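Local coordinates for thiol transferase (Phanerochaete chrysosporium, PDB 4F0B), which is a Ure2p-type glutathione transferase that binds oxidized glutathione disulfide and probably catalyses glutathione-dependent thiol transfer, at residues D47-I50 against G51-N55; L162-R165 against L166-R169; K204-V207 against E208-K212; A215-A218 against G219-S222. All coordinates share one frame; numbering follows the deposited sequence. Where two conformers were deposited one is given.

How the contacts relate
Contact 1 lies in a surface loop of the thioredoxin-like N-terminal domain and comes near the pocket: the side chain of I50 is about 6 Å from a bound oxidized glutathione disulfide. Contacts 2, 3 and 4 follow along three helices of the C-terminal half. Contacts 2 and 3, with centres about 13 Å apart, touch where L166 CD1 packs on W206 CG at 3.8 Å. Contacts 3 and 4, centres about 14 Å apart, are joined between helices 201-211 and 214-222 by a probable hydrogen bond of 2.8 Å from Q217 NE2 to E211 O. In contact 4 the side chain of I220 is about 13 Å from the ligand, while contacts 1 and 2 are about 42 Å apart between centres.

Contact 1 (D47-I50 against G51-N55); sequences DADI and GKVHN
D49 and K52 close a tight reversal of the chain: K52 N donates to D49 O at 2.9 Å, with an N-H...O angle of 159°, and approaches from above the carbonyl plane. The turn follows a short 3-10 segment, residues 47-49, closed by the bond from I50 N to D47 O at 3.1 Å. With I50 at the first corner and G51, with positive phi, at the second, D49-K52 has the geometry of a type II beta turn. G51 suits this corner because a beta carbon there would collide with I50 O, only about 2.7 Å away. V53 N also reaches D49 O, but this second bond is weak at 3.4 Å, so one carbonyl oxygen gathers two successive N-H groups.

Beyond the backbone, the side chains of D49 and V53 cross at an angle, and CG2 of V53 rests on CB of D49 at 3.8 Å and CG at 3.9 Å. With CG beside the backbone N (chi1 -66°), the carboxylate of D49 is turned to partners outside the turn: OD1 forms a salt bridge with R46 NH1, and OD2 a hydrogen bond with S44 OG. The aliphatic chain of K52 runs back past A48, its CD touching A48 O at 3.2 Å. I50 contributes mainly backbone; its side chain touches Q56 and K58 in the loop on the way to helix 60-63. In this mostly exposed loop D49 thus ties the turn to R46 and S44 by its carboxylate and to K52 by its carbonyl, and the I50 side chain lies about 6 Å from the bound disulfide.

Contact 2 (L162-R165 against L166-R169); sequences LDDR and LKGR
R165 and R169 stack face to face where helix 145-166 gives way to the type II beta turn L166-R169 in the C-terminal domain of the glutathione transferase fold. Their guanidinium planes are 8° apart with centres 3.8 Å from each other, and R165 NH2 sits over the centre of the R169 group. R165 bends at chi2 (62°) to lie flat against it, and its NH2 is also bonded to I172 O, which is likely to offset the closeness of two positive groups. With an alanine here in place of R165 the stack loses one of its two planes, and R169 would probably be freer to turn and I172 O lose this donor.

Backbone bonds finish the helix: L166 N donates to L162 O at 2.9 Å, then K167 N turns to D164 O at 3.2 Å and only weakly to D163 O. The turn itself closes from R169 N to L166 O. Between the two segments, the apolar contact is L162 CG against L166 CD1, the two leucines lying side by side. Opposite charges meet through solvent, as D164 OD1 and K167 NZ are 4.1 Å apart and share a water 2.7 Å from OD1 and 2.8 Å from NZ.

Contact 3 (K204-V207 against E208-K212); sequences KAWV and ERIEK
Four successive i to i+4 bonds carry helix 201-211 from 204-207 into 208-211: E208 N to K204 O, R209 N to A205 O, I210 N to W206 O and E211 N to V207 O. The last, E211 N to V207 O, is the shortest at 2.8 Å and runs nearly along the C=O axis. I210 N makes a weak second bond to V207 O.

W206 and I210, one turn apart, form a CH-pi contact: CD1 of I210 stands over one face of the indole, 3.6 Å from the centroid of the five-membered ring and 19° off its normal. The ring nitrogen is otherwise engaged, as W206 NE1 is hydrogen-bonded to D180 OD1, which probably restrains the ring's rotation while the isoleucine lies over it. R209 folds back along its own helix. Its CG occupies the crowded position between backbone N and carbonyl carbon (chi1 72°), and a bend at chi3 brings the guanidinium flat over A205 O, which sits 3.6 Å above the centre of the group. NH2 of R209 approaches W206 CA at 3.4 Å and is bonded to E170 O. Near the start, K204 and E208 meet through the aliphatic part of the lysine, K204 CE to E208 OE2 3.6 Å, while K204 NZ forms its salt bridge with D198.

Against helix 178-187, W206 leans on I183 and A187, and I210 and E211 on F184. E211 OE2 forms a salt bridge with R188 just beyond that helix, and W206 and R209 rest on Y171 in the loop after helix 145-166.

Contact 4 (A215-A218 against G219-S222); sequences AVQA and GINS
I220 N and V216 O make the straightest of the four bonds that bind the two halves of helix 214-222, 2.9 Å long with an N-H...O angle of 177°. G219 N to A215 O and N221 N to Q217 O are as short, while S222 N reaches A218 O at 3.1 Å and less directly. V216 and I220 lie side by side on the buried flank, CG1 of the valine 3.8 Å from CD1 of the isoleucine.

On the solvent flank the amides of Q217 and N221 are coupled by two waters. Q217 OE1 accepts a proton from each, at 2.9 Å and 2.7 Å; the first water in turn accepts from N221 ND2, and the second donates to N221 OD1. Both ends of the asparagine amide are therefore engaged, and Q217 NE2 donates to E211 O of the preceding helix. Further along, S222 OG, held between its backbone N and carbonyl carbon (chi1 72°), donates to G219 O at 2.7 Å. Replacing this serine by an alanine removes the hydroxyl and would probably leave G219 O without its short donor, the weak bond from S222 N remaining.

A218, A215 and S222 face helix 20-33 of the N-terminal domain at E27, E28 and A23. Polar groups are thus met by backbone, water and one hydroxyl, and the small side chains of A215, A218 and S222 are consistent with a close approach between the domains.

Contact 1 (D47-I50 against G51-N55)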
# COMPACT_ATOMS: atom_id res chain seq x y z
N ASP A 47 -13.30 11.76 15.19
CA ASP A 47 -14.18 10.89 15.95
C ASP A 47 -15.24 11.67 16.76
O ASP A 47 -16.35 11.18 16.96
CB ASP A 47 -13.37 9.98 16.90
CG ASP A 47 -12.51 8.96 16.16
OD1 ASP A 47 -12.72 8.74 14.95
OD2 ASP A 47 -11.61 8.35 16.80
N ALA A 48 -14.91 12.87 17.23
CA ALA A 48 -15.85 13.67 18.02
C ALA A 48 -17.09 14.05 17.20
O ALA A 48 -18.12 14.38 17.77
CB ALA A 48 -15.19 14.92 18.52
N ASP A 49 -16.96 14.01 15.86
CA ASP A 49 -18.08 14.38 15.00
C ASP A 49 -18.94 13.21 14.56
O ASP A 49 -19.96 13.42 13.91
CB ASP A 49 -17.57 15.09 13.75
CG ASP A 49 -16.93 16.42 14.06
OD1 ASP A 49 -17.30 17.06 15.08
OD2 ASP A 49 -16.04 16.83 13.29
N ILE A 50 -18.54 11.99 14.89
CA ILE A 50 -19.30 10.81 14.49
C ILE A 50 -20.77 10.91 14.90
O ILE A 50 -21.09 11.17 16.07
CB ILE A 50 -18.66 9.50 15.03
CG1 ILE A 50 -17.30 9.28 14.37
CG2 ILE A 50 -19.61 8.33 14.85
CD1 ILE A 50 -16.49 8.07 14.96
N GLY A 51 -21.66 10.77 13.91
CA GLY A 51 -23.10 10.89 14.13
C GLY A 51 -23.69 12.29 14.23
O GLY A 51 -24.92 12.43 14.27
N LYS A 52 -22.83 13.31 14.24
CA LYS A 52 -23.23 14.69 14.52
C LYS A 52 -23.14 15.61 13.30
O LYS A 52 -23.62 16.75 13.33
CB LYS A 52 -22.33 15.28 15.61
CG LYS A 52 -22.48 14.67 16.99
CD LYS A 52 -21.26 15.04 17.84
CE LYS A 52 -21.58 15.11 19.32
NZ LYS A 52 -22.25 13.89 19.86
N VAL A 53 -22.47 15.11 12.27
CA VAL A 53 -22.22 15.85 11.01
C VAL A 53 -22.54 14.87 9.87
O VAL A 53 -22.15 13.70 9.94
CB VAL A 53 -20.69 16.27 10.95
CG1 VAL A 53 -20.34 16.92 9.62
CG2 VAL A 53 -20.28 17.19 12.14
N HIS A 54 -23.24 15.32 8.82
CA HIS A 54 -23.52 14.43 7.68
C HIS A 54 -22.22 14.05 6.93
O HIS A 54 -21.97 12.88 6.64
CB HIS A 54 -24.53 15.09 6.69
CG HIS A 54 -24.77 14.27 5.46
ND1 HIS A 54 -24.19 14.57 4.24
CD2 HIS A 54 -25.53 13.16 5.25
CE1 HIS A 54 -24.56 13.67 3.35
NE2 HIS A 54 -25.40 12.82 3.93
N ASN A 55 -21.40 15.06 6.64
CA ASN A 55 -20.13 14.83 5.94
C ASN A 55 -19.05 14.42 6.95
O ASN A 55 -18.23 15.23 7.38
CB ASN A 55 -19.72 16.07 5.14
CG ASN A 55 -20.61 16.31 3.92
OD1 ASN A 55 -21.32 15.41 3.47
ND2 ASN A 55 -20.54 17.52 3.35

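Contact 2 (L162-R165 against L166-R169)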
# COMPACT_ATOMS: atom_id res chain seq x y z
N LEU A 162 14.30 6.85 0.35
CA LEU A 162 13.84 7.79 -0.68
C LEU A 162 14.98 8.73 -1.09
O LEU A 162 15.16 9.00 -2.31
CB LEU A 162 12.64 8.58 -0.16
CG LEU A 162 12.05 9.58 -1.13
CD1 LEU A 162 11.48 8.87 -2.35
CD2 LEU A 162 10.94 10.32 -0.39
N ASP A 163 15.74 9.24 -0.11
CA ASP A 163 16.83 10.16 -0.42
C ASP A 163 17.87 9.49 -1.33
O ASP A 163 18.34 10.10 -2.32
CB ASP A 163 17.48 10.66 0.87
CG ASP A 163 18.31 11.89 0.62
OD1 ASP A 163 17.70 13.01 0.59
OD2 ASP A 163 19.55 11.74 0.45
N ASP A 164 18.24 8.25 -1.03
CA ASP A 164 19.21 7.53 -1.85
C ASP A 164 18.66 7.28 -3.27
O ASP A 164 19.40 7.40 -4.26
CB ASP A 164 19.60 6.20 -1.18
CG ASP A 164 20.52 6.38 0.00
OD1 ASP A 164 21.15 7.44 0.14
OD2 ASP A 164 20.65 5.39 0.77
N ARG A 165 17.37 6.98 -3.37
CA ARG A 165 16.74 6.83 -4.68
C ARG A 165 16.82 8.13 -5.46
O ARG A 165 17.05 8.12 -6.68
CB ARG A 165 15.28 6.41 -4.53
CG ARG A 165 14.48 6.36 -5.85
CD ARG A 165 15.02 5.36 -6.84
NE ARG A 165 14.36 5.52 -8.14
CZ ARG A 165 14.56 4.71 -9.17
NH1 ARG A 165 15.31 3.64 -9.04
NH2 ARG A 165 13.94 4.96 -10.33
N LEU A 166 16.63 9.26 -4.80
CA LEU A 166 16.63 10.53 -5.50
C LEU A 166 18.04 11.03 -5.84
O LEU A 166 18.16 11.99 -6.62
CB LEU A 166 15.84 11.57 -4.70
CG LEU A 166 14.32 11.36 -4.74
CD1 LEU A 166 13.69 12.24 -3.66
CD2 LEU A 166 13.76 11.75 -6.10
N LYS A 167 19.10 10.45 -5.27
CA LYS A 167 20.44 10.84 -5.69
C LYS A 167 20.58 10.69 -7.21
O LYS A 167 20.25 9.66 -7.79
CB LYS A 167 21.51 10.02 -4.94
CG LYS A 167 21.67 10.46 -3.51
CD LYS A 167 22.82 9.74 -2.81
CE LYS A 167 22.98 10.37 -1.42
NZ LYS A 167 24.23 9.94 -0.70
N GLY A 168 21.05 11.77 -7.85
CA GLY A 168 21.26 11.78 -9.30
C GLY A 168 19.97 12.04 -10.05
O GLY A 168 20.01 11.99 -11.29
N ARG A 169 18.87 12.29 -9.36
CA ARG A 169 17.56 12.44 -10.02
C ARG A 169 16.87 13.72 -9.58
O ARG A 169 17.23 14.31 -8.55
CB ARG A 169 16.65 11.23 -9.66
CG ARG A 169 17.25 9.89 -10.00
CD ARG A 169 16.20 8.80 -9.84
NE ARG A 169 16.70 7.51 -10.24
CZ ARG A 169 16.58 6.97 -11.44
NH1 ARG A 169 15.93 7.62 -12.43
NH2 ARG A 169 17.09 5.76 -11.64
O HOH W 1 19.73 7.37 -6.88
O HOH W 2 23.88 7.33 0.14
O HOH W 3 18.57 5.91 -8.63

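Contact 3 (K204-V207 against E208-K212)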
# COMPACT_ATOMS: atom_id res chain seq x y z
N LYS A 204 14.66 16.96 0.32
CA LYS A 204 14.34 18.36 0.54
C LYS A 204 14.18 19.12 -0.78
O LYS A 204 13.19 19.86 -0.97
CB LYS A 204 15.41 19.02 1.41
CG LYS A 204 15.04 20.43 1.89
CD LYS A 204 16.23 21.11 2.58
CE LYS A 204 15.81 22.47 3.16
NZ LYS A 204 16.95 23.26 3.74
N ALA A 205 15.14 18.95 -1.69
CA ALA A 205 15.09 19.67 -2.97
C ALA A 205 13.91 19.20 -3.83
O ALA A 205 13.35 19.96 -4.62
CB ALA A 205 16.42 19.50 -3.74
N TRP A 206 13.56 17.93 -3.68
CA TRP A 206 12.42 17.35 -4.40
C TRP A 206 11.09 17.91 -3.87
O TRP A 206 10.22 18.31 -4.67
CB TRP A 206 12.55 15.83 -4.33
CG TRP A 206 11.35 14.99 -4.68
CD1 TRP A 206 11.01 14.49 -5.90
CD2 TRP A 206 10.44 14.45 -3.74
NE1 TRP A 206 9.90 13.67 -5.78
CE2 TRP A 206 9.52 13.65 -4.47
CE3 TRP A 206 10.30 14.56 -2.37
CZ2 TRP A 206 8.43 12.99 -3.84
CZ3 TRP A 206 9.22 13.93 -1.74
CH2 TRP A 206 8.31 13.13 -2.47
N VAL A 207 10.94 18.02 -2.55
CA VAL A 207 9.77 18.67 -1.98
C VAL A 207 9.66 20.10 -2.49
O VAL A 207 8.59 20.53 -2.89
CB VAL A 207 9.83 18.67 -0.42
CG1 VAL A 207 8.75 19.62 0.17
CG2 VAL A 207 9.65 17.23 0.13
N GLU A 208 10.77 20.83 -2.50
CA GLU A 208 10.74 22.23 -2.92
C GLU A 208 10.33 22.37 -4.39
O GLU A 208 9.50 23.26 -4.72
CB GLU A 208 12.10 22.85 -2.65
CG GLU A 208 12.33 23.04 -1.16
CD GLU A 208 13.74 23.49 -0.80
OE1 GLU A 208 14.63 23.49 -1.67
OE2 GLU A 208 13.95 23.82 0.40
N ARG A 209 10.85 21.52 -5.27
CA ARG A 209 10.50 21.69 -6.68
C ARG A 209 9.06 21.32 -6.98
O ARG A 209 8.46 21.84 -7.94
CB ARG A 209 11.50 21.00 -7.64
CG ARG A 209 11.45 19.48 -7.69
CD ARG A 209 12.45 18.89 -8.74
NE ARG A 209 13.83 19.25 -8.39
CZ ARG A 209 14.63 18.51 -7.63
NH1 ARG A 209 15.85 18.98 -7.32
NH2 ARG A 209 14.29 17.30 -7.19
N ILE A 210 8.47 20.42 -6.18
CA ILE A 210 7.08 20.04 -6.35
C ILE A 210 6.17 21.10 -5.74
O ILE A 210 5.15 21.49 -6.33
CB ILE A 210 6.81 18.65 -5.77
CG1 ILE A 210 7.57 17.58 -6.60
CG2 ILE A 210 5.30 18.32 -5.80
CD1 ILE A 210 7.65 16.22 -5.98
N GLU A 211 6.55 21.60 -4.55
CA GLU A 211 5.73 22.61 -3.87
C GLU A 211 5.49 23.84 -4.75
O GLU A 211 4.42 24.46 -4.68
CB GLU A 211 6.37 22.98 -2.50
CG GLU A 211 5.56 23.91 -1.60
CD GLU A 211 4.48 23.23 -0.75
OE1 GLU A 211 4.63 22.05 -0.37
OE2 GLU A 211 3.50 23.93 -0.41
N LYS A 212 6.49 24.21 -5.57
CA LYS A 212 6.42 25.41 -6.41
C LYS A 212 5.43 25.27 -7.57
O LYS A 212 5.10 26.27 -8.19
CB LYS A 212 7.83 25.75 -6.95
CG LYS A 212 8.79 26.31 -5.93
CD LYS A 212 10.13 26.53 -6.60
CE LYS A 212 11.22 26.86 -5.60
NZ LYS A 212 12.53 27.00 -6.30

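Contact 4 (A215-A218 against G219-S222)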
# COMPACT_ATOMS: atom_id res chain seq x y z
N ALA A 215 -0.14 23.75 -10.04
CA ALA A 215 -1.19 22.74 -9.89
C ALA A 215 -1.17 22.11 -8.50
O ALA A 215 -2.22 21.75 -7.97
CB ALA A 215 -1.07 21.68 -10.97
N VAL A 216 0.03 21.96 -7.93
CA VAL A 216 0.16 21.45 -6.59
C VAL A 216 -0.52 22.39 -5.59
O VAL A 216 -1.33 21.95 -4.75
CB VAL A 216 1.64 21.22 -6.26
CG1 VAL A 216 1.82 20.94 -4.77
CG2 VAL A 216 2.16 20.02 -7.04
N GLN A 217 -0.24 23.70 -5.70
CA GLN A 217 -0.87 24.66 -4.79
C GLN A 217 -2.40 24.64 -4.99
O GLN A 217 -3.14 24.66 -3.99
CB GLN A 217 -0.30 26.08 -5.02
CG GLN A 217 1.19 26.11 -4.61
CD GLN A 217 1.35 25.73 -3.14
OE1 GLN A 217 0.62 26.25 -2.27
NE2 GLN A 217 2.29 24.83 -2.84
N ALA A 218 -2.87 24.58 -6.24
CA ALA A 218 -4.31 24.54 -6.48
C ALA A 218 -4.94 23.28 -5.87
O ALA A 218 -6.01 23.36 -5.27
CB ALA A 218 -4.62 24.61 -7.97
N GLY A 219 -4.28 22.13 -6.00
CA GLY A 219 -4.83 20.93 -5.41
C GLY A 219 -4.90 20.98 -3.89
O GLY A 219 -5.92 20.63 -3.28
N ILE A 220 -3.80 21.38 -3.28
CA ILE A 220 -3.78 21.54 -1.84
C ILE A 220 -4.88 22.49 -1.37
O ILE A 220 -5.64 22.16 -0.45
CB ILE A 220 -2.40 22.03 -1.37
CG1 ILE A 220 -1.38 20.93 -1.59
CG2 ILE A 220 -2.44 22.43 0.08
CD1 ILE A 220 0.03 21.43 -1.44
N ASN A 221 -4.99 23.65 -2.01
CA ASN A 221 -5.96 24.64 -1.58
C ASN A 221 -7.41 24.17 -1.73
O ASN A 221 -8.28 24.61 -0.97
CB ASN A 221 -5.73 25.98 -2.30
CG ASN A 221 -4.41 26.63 -1.88
OD1 ASN A 221 -3.87 26.31 -0.81
ND2 ASN A 221 -3.87 27.51 -2.73
N SER A 222 -7.66 23.27 -2.69
CA SER A 222 -9.02 22.81 -2.93
C SER A 222 -9.58 22.00 -1.76
O SER A 222 -10.80 21.83 -1.66
CB SER A 222 -9.10 21.92 -4.17
OG SER A 222 -8.52 20.64 -3.95
O HOH W 4 -1.01 28.59 -2.26
O HOH W 5 -0.98 25.63 -0.19